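Capsid (Human calicivirus NLV/Boxer/2001/US, PDB 4RDL) forms, through this protrusion domain of the norovirus capsid protein, the part of the virion that binds histo-blood group antigens such as Lewis y. Local coordinates at residues Ala71-Arg76 with Cys113-Thr118. Sequence-based numbering, arbitrary orientation.
Sequences ARMRGR and CDLHMT. With GAL (beta-D-galactopyranose), chain C; FUC (alpha-L-fucopyranose), chain B.
The apolar core beneath the glycan pocket of the norovirus P domain is where Met73 of 71-76 meets Leu115 and Met117 of 113-118. The two strands share one antiparallel sheet but are not adjacent, and no hydrogen bond joins them; side chains make nearly all of the contact, with Ala71 O also reaching Met117 CE at 4.2 Å. Met73 runs out extended from its strand, and its methyl CE lies 3.9 Å from Leu115 CD1 and also 3.9 Å from Met117 CE. Met117 is bent at chi2 and chi3 (-64° and -69°), which folds its methyl back toward Met73; the Met73 side chain crosses both Met117 and Leu115 at about a right angle. Met117 CE lies 4.1 Å from Met73 SD. Long, unbranched thioether chains suit this place, since they can reach over the intervening strand 167-177 and shape themselves to one another, while Leu115, branched at its end, puts CD1 against the same Met73 methyl.

Asp114 and His116 turn to the other face, toward the glycan, where a carboxylate can accept from a sugar hydroxyl and a flat imidazole can stack. Galactose O3 donates a hydrogen bond of 2.7 Å to Asp114 OD2, and Tyr141 OH bonds OD1, so both carboxylate oxygens are held. Fucose O2 lies in the His116 ring plane, 3.4 Å from His116 CE1; the ring stacks with Trp174, and NE2 is hydrogen-bonded to Ser176 OG, which also bonds the galactose.

Strand 167-177 lies between the two, its Leu170 touching both Met73 and Met117. Ile138 of strand 133-139 also packs on both methionines.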
ATOM      1  N   ALA A  71      -0.454  -7.807   4.370  1.00  9.32           N
ATOM      2  CA  ALA A  71      -0.316  -9.170   3.858  1.00  9.25           C
ATOM      3  C   ALA A  71       1.100  -9.480   3.392  1.00  9.26           C
ATOM      4  O   ALA A  71       1.306 -10.214   2.432  1.00 14.64           O
ATOM      5  CB  ALA A  71      -1.342  -9.447   2.751  1.00 11.11           C
ATOM      6  N   ARG A  72       2.072  -8.918   4.098  1.00  9.46           N
ATOM      7  CA  ARG A  72       3.478  -9.188   3.829  1.00  9.12           C
ATOM      8  C   ARG A  72       4.127  -9.869   5.019  1.00  9.66           C
ATOM      9  O   ARG A  72       3.573  -9.860   6.123  1.00  9.87           O
ATOM     10  CB  ARG A  72       4.214  -7.894   3.475  1.00 10.60           C
ATOM     11  CG  ARG A  72       3.741  -7.302   2.149  1.00 12.25           C
ATOM     12  CD  ARG A  72       4.507  -6.052   1.762  1.00 16.38           C
ATOM     13  NE  ARG A  72       3.927  -5.412   0.584  1.00 18.70           N
ATOM     14  CZ  ARG A  72       4.481  -5.411  -0.625  1.00 21.97           C
ATOM     15  NH1 ARG A  72       5.635  -6.029  -0.834  1.00 24.12           N
ATOM     16  NH2 ARG A  72       3.876  -4.786  -1.633  1.00 21.98           N
ATOM     17  N   MET A  73       5.289 -10.468   4.773  1.00  9.52           N
ATOM     18  CA  MET A  73       6.116 -11.070   5.813  1.00  8.98           C
ATOM     19  C   MET A  73       7.565 -10.711   5.558  1.00  9.55           C
ATOM     20  O   MET A  73       7.942 -10.325   4.446  1.00 10.20           O
ATOM     21  CB  MET A  73       6.004 -12.596   5.798  1.00  9.57           C
ATOM     22  CG  MET A  73       4.591 -13.153   5.816  1.00  9.91           C
ATOM     23  SD  MET A  73       4.699 -14.955   5.615  1.00 10.95           S
ATOM     24  CE  MET A  73       2.972 -15.391   5.422  1.00 11.35           C
ATOM     25  N   ARG A  74       8.384 -10.873   6.589  1.00  9.38           N
ATOM     26  CA  ARG A  74       9.823 -10.711   6.453  1.00  9.23           C
ATOM     27  C   ARG A  74      10.516 -11.708   7.359  1.00  8.97           C
ATOM     28  O   ARG A  74      10.042 -11.996   8.456  1.00 10.15           O
ATOM     29  CB  ARG A  74      10.257  -9.288   6.817  1.00 10.16           C
ATOM     30  CG  ARG A  74      11.765  -9.055   6.703  1.00 10.38           C
ATOM     31  CD  ARG A  74      12.101  -7.570   6.761  1.00 10.57           C
ATOM     32  NE  ARG A  74      13.544  -7.345   6.705  1.00 11.76           N
ATOM     33  CZ  ARG A  74      14.112  -6.211   6.317  1.00 12.33           C
ATOM     34  NH1 ARG A  74      13.356  -5.184   5.945  1.00 13.54           N
ATOM     35  NH2 ARG A  74      15.438  -6.108   6.297  1.00 14.33           N
ATOM     36  N   GLY A  75      11.645 -12.231   6.907  1.00 10.10           N
ATOM     37  CA  GLY A  75      12.482 -13.008   7.803  1.00 11.15           C
ATOM     38  C   GLY A  75      13.555 -13.781   7.083  1.00  9.97           C
ATOM     39  O   GLY A  75      13.795 -13.584   5.890  1.00 11.82           O
ATOM     40  N   ARG A  76      14.201 -14.680   7.819  1.00  9.77           N
ATOM     41  CA  ARG A  76      15.327 -15.435   7.289  1.00  9.82           C
ATOM     42  C   ARG A  76      14.883 -16.851   6.991  1.00 10.08           C
ATOM     43  O   ARG A  76      14.303 -17.521   7.842  1.00 10.90           O
ATOM     44  CB  ARG A  76      16.493 -15.436   8.276  1.00 10.56           C
ATOM     45  CG  ARG A  76      17.815 -15.861   7.646  1.00 15.07           C
ATOM     46  CD  ARG A  76      19.003 -15.568   8.585  1.00 17.26           C
ATOM     47  NE  ARG A  76      19.054 -14.156   8.963  1.00 17.50           N
ATOM     48  CZ  ARG A  76      19.635 -13.205   8.239  1.00 19.74           C
ATOM     49  NH1 ARG A  76      20.255 -13.513   7.109  1.00 20.72           N
ATOM     50  NH2 ARG A  76      19.603 -11.943   8.648  1.00 20.11           N
ATOM     51  N   CYS A 113      -5.560 -21.977   5.091  1.00 11.91           N
ATOM     52  CA  CYS A 113      -5.482 -21.974   3.640  1.00 10.96           C
ATOM     53  C   CYS A 113      -4.041 -21.909   3.153  1.00 10.54           C
ATOM     54  O   CYS A 113      -3.105 -21.844   3.956  1.00 11.80           O
ATOM     55  CB  CYS A 113      -6.311 -20.822   3.065  1.00 13.16           C
ATOM     56  SG  CYS A 113      -5.819 -19.189   3.696  1.00 13.44           S
ATOM     57  N   ASP A 114      -3.875 -21.957   1.837  1.00 11.37           N
ATOM     58  CA  ASP A 114      -2.551 -21.938   1.233  1.00 10.51           C
ATOM     59  C   ASP A 114      -2.224 -20.530   0.758  1.00 10.06           C
ATOM     60  O   ASP A 114      -2.909 -19.979  -0.113  1.00 13.09           O
ATOM     61  CB  ASP A 114      -2.477 -22.908   0.055  1.00 12.47           C
ATOM     62  CG  ASP A 114      -2.491 -24.370   0.483  1.00 13.88           C
ATOM     63  OD1 ASP A 114      -2.673 -24.667   1.688  1.00 14.12           O
ATOM     64  OD2 ASP A 114      -2.317 -25.227  -0.407  1.00 15.56           O
ATOM     65  N   LEU A 115      -1.196 -19.947   1.361  1.00 10.50           N
ATOM     66  CA  LEU A 115      -0.720 -18.621   0.996  1.00 10.32           C
ATOM     67  C   LEU A 115       0.384 -18.751  -0.039  1.00  9.52           C
ATOM     68  O   LEU A 115       1.461 -19.285   0.249  1.00 12.18           O
ATOM     69  CB  LEU A 115      -0.178 -17.886   2.223  1.00 10.57           C
ATOM     70  CG  LEU A 115      -1.075 -17.891   3.465  1.00 10.54           C
ATOM     71  CD1 LEU A 115      -0.330 -17.274   4.643  1.00 12.13           C
ATOM     72  CD2 LEU A 115      -2.387 -17.146   3.190  1.00 12.66           C
ATOM     73  N   HIS A 116       0.113 -18.271  -1.244  1.00  9.69           N
ATOM     74  CA  HIS A 116       1.095 -18.327  -2.320  1.00  9.89           C
ATOM     75  C   HIS A 116       1.845 -17.013  -2.336  1.00  9.84           C
ATOM     76  O   HIS A 116       1.297 -15.978  -2.734  1.00 10.11           O
ATOM     77  CB  HIS A 116       0.407 -18.590  -3.661  1.00 10.83           C
ATOM     78  CG  HIS A 116      -0.349 -19.880  -3.689  1.00 11.49           C
ATOM     79  ND1 HIS A 116       0.203 -21.052  -4.164  1.00 12.56           N
ATOM     80  CD2 HIS A 116      -1.591 -20.195  -3.253  1.00 12.01           C
ATOM     81  CE1 HIS A 116      -0.680 -22.028  -4.043  1.00 13.73           C
ATOM     82  NE2 HIS A 116      -1.773 -21.537  -3.483  1.00 13.34           N
ATOM     83  N   MET A 117       3.094 -17.064  -1.881  1.00 10.71           N
ATOM     84  CA  MET A 117       3.891 -15.864  -1.664  1.00 10.10           C
ATOM     85  C   MET A 117       4.901 -15.668  -2.774  1.00 10.74           C
ATOM     86  O   MET A 117       5.469 -16.630  -3.306  1.00 12.91           O
ATOM     87  CB  MET A 117       4.650 -15.949  -0.333  1.00 12.09           C
ATOM     88  CG  MET A 117       3.811 -16.356   0.872  1.00 12.33           C
ATOM     89  SD  MET A 117       2.513 -15.190   1.309  1.00 11.92           S
ATOM     90  CE  MET A 117       3.448 -13.800   1.923  1.00 11.88           C
ATOM     91  N   THR A 118       5.148 -14.411  -3.102  1.00 10.06           N
ATOM     92  CA  THR A 118       6.287 -14.052  -3.924  1.00 10.12           C
ATOM     93  C   THR A 118       7.289 -13.388  -2.991  1.00  9.85           C
ATOM     94  O   THR A 118       6.896 -12.660  -2.085  1.00 12.70           O
ATOM     95  CB  THR A 118       5.866 -13.103  -5.048  1.00 11.98           C
ATOM     96  OG1 THR A 118       5.069 -13.827  -5.994  1.00 12.82           O
ATOM     97  CG2 THR A 118       7.081 -12.526  -5.760  1.00 13.95           C
TER
HETATM   98  C1  GAL C   2      -3.781 -27.354  -5.495  1.00 22.16           C
HETATM   99  C2  GAL C   2      -3.087 -26.102  -5.007  1.00 21.49           C
HETATM  100  C3  GAL C   2      -2.958 -26.079  -3.528  1.00 19.57           C
HETATM  101  C4  GAL C   2      -4.205 -26.299  -2.878  1.00 19.39           C
HETATM  102  C5  GAL C   2      -4.805 -27.581  -3.357  1.00 20.68           C
HETATM  103  C6  GAL C   2      -6.112 -27.895  -2.784  1.00 22.62           C
HETATM  104  O2  GAL C   2      -1.801 -26.032  -5.616  1.00 25.31           O
HETATM  105  O3  GAL C   2      -2.348 -24.842  -3.110  1.00 18.79           O
HETATM  106  O4  GAL C   2      -5.108 -25.176  -3.141  1.00 18.29           O
HETATM  107  O5  GAL C   2      -4.973 -27.552  -4.837  1.00 21.82           O
HETATM  108  O6  GAL C   2      -6.620 -29.109  -3.086  1.00 26.12           O
HETATM  109  C1  FUC B   3      -1.589 -24.806  -6.227  1.00 24.62           C
HETATM  110  C2  FUC B   3      -0.162 -24.663  -6.551  1.00 22.35           C
HETATM  111  C3  FUC B   3       0.252 -25.667  -7.558  1.00 23.65           C
HETATM  112  C4  FUC B   3      -0.573 -25.614  -8.793  1.00 23.99           C
HETATM  113  C5  FUC B   3      -2.059 -25.650  -8.487  1.00 23.99           C
HETATM  114  C6  FUC B   3      -2.883 -25.457  -9.702  1.00 24.53           C
HETATM  115  O2  FUC B   3       0.593 -24.822  -5.383  1.00 25.32           O
HETATM  116  O3  FUC B   3       1.604 -25.531  -7.859  1.00 25.54           O
HETATM  117  O4  FUC B   3      -0.279 -24.457  -9.500  1.00 24.68           O
HETATM  118  O5  FUC B   3      -2.425 -24.696  -7.485  1.00 23.73           O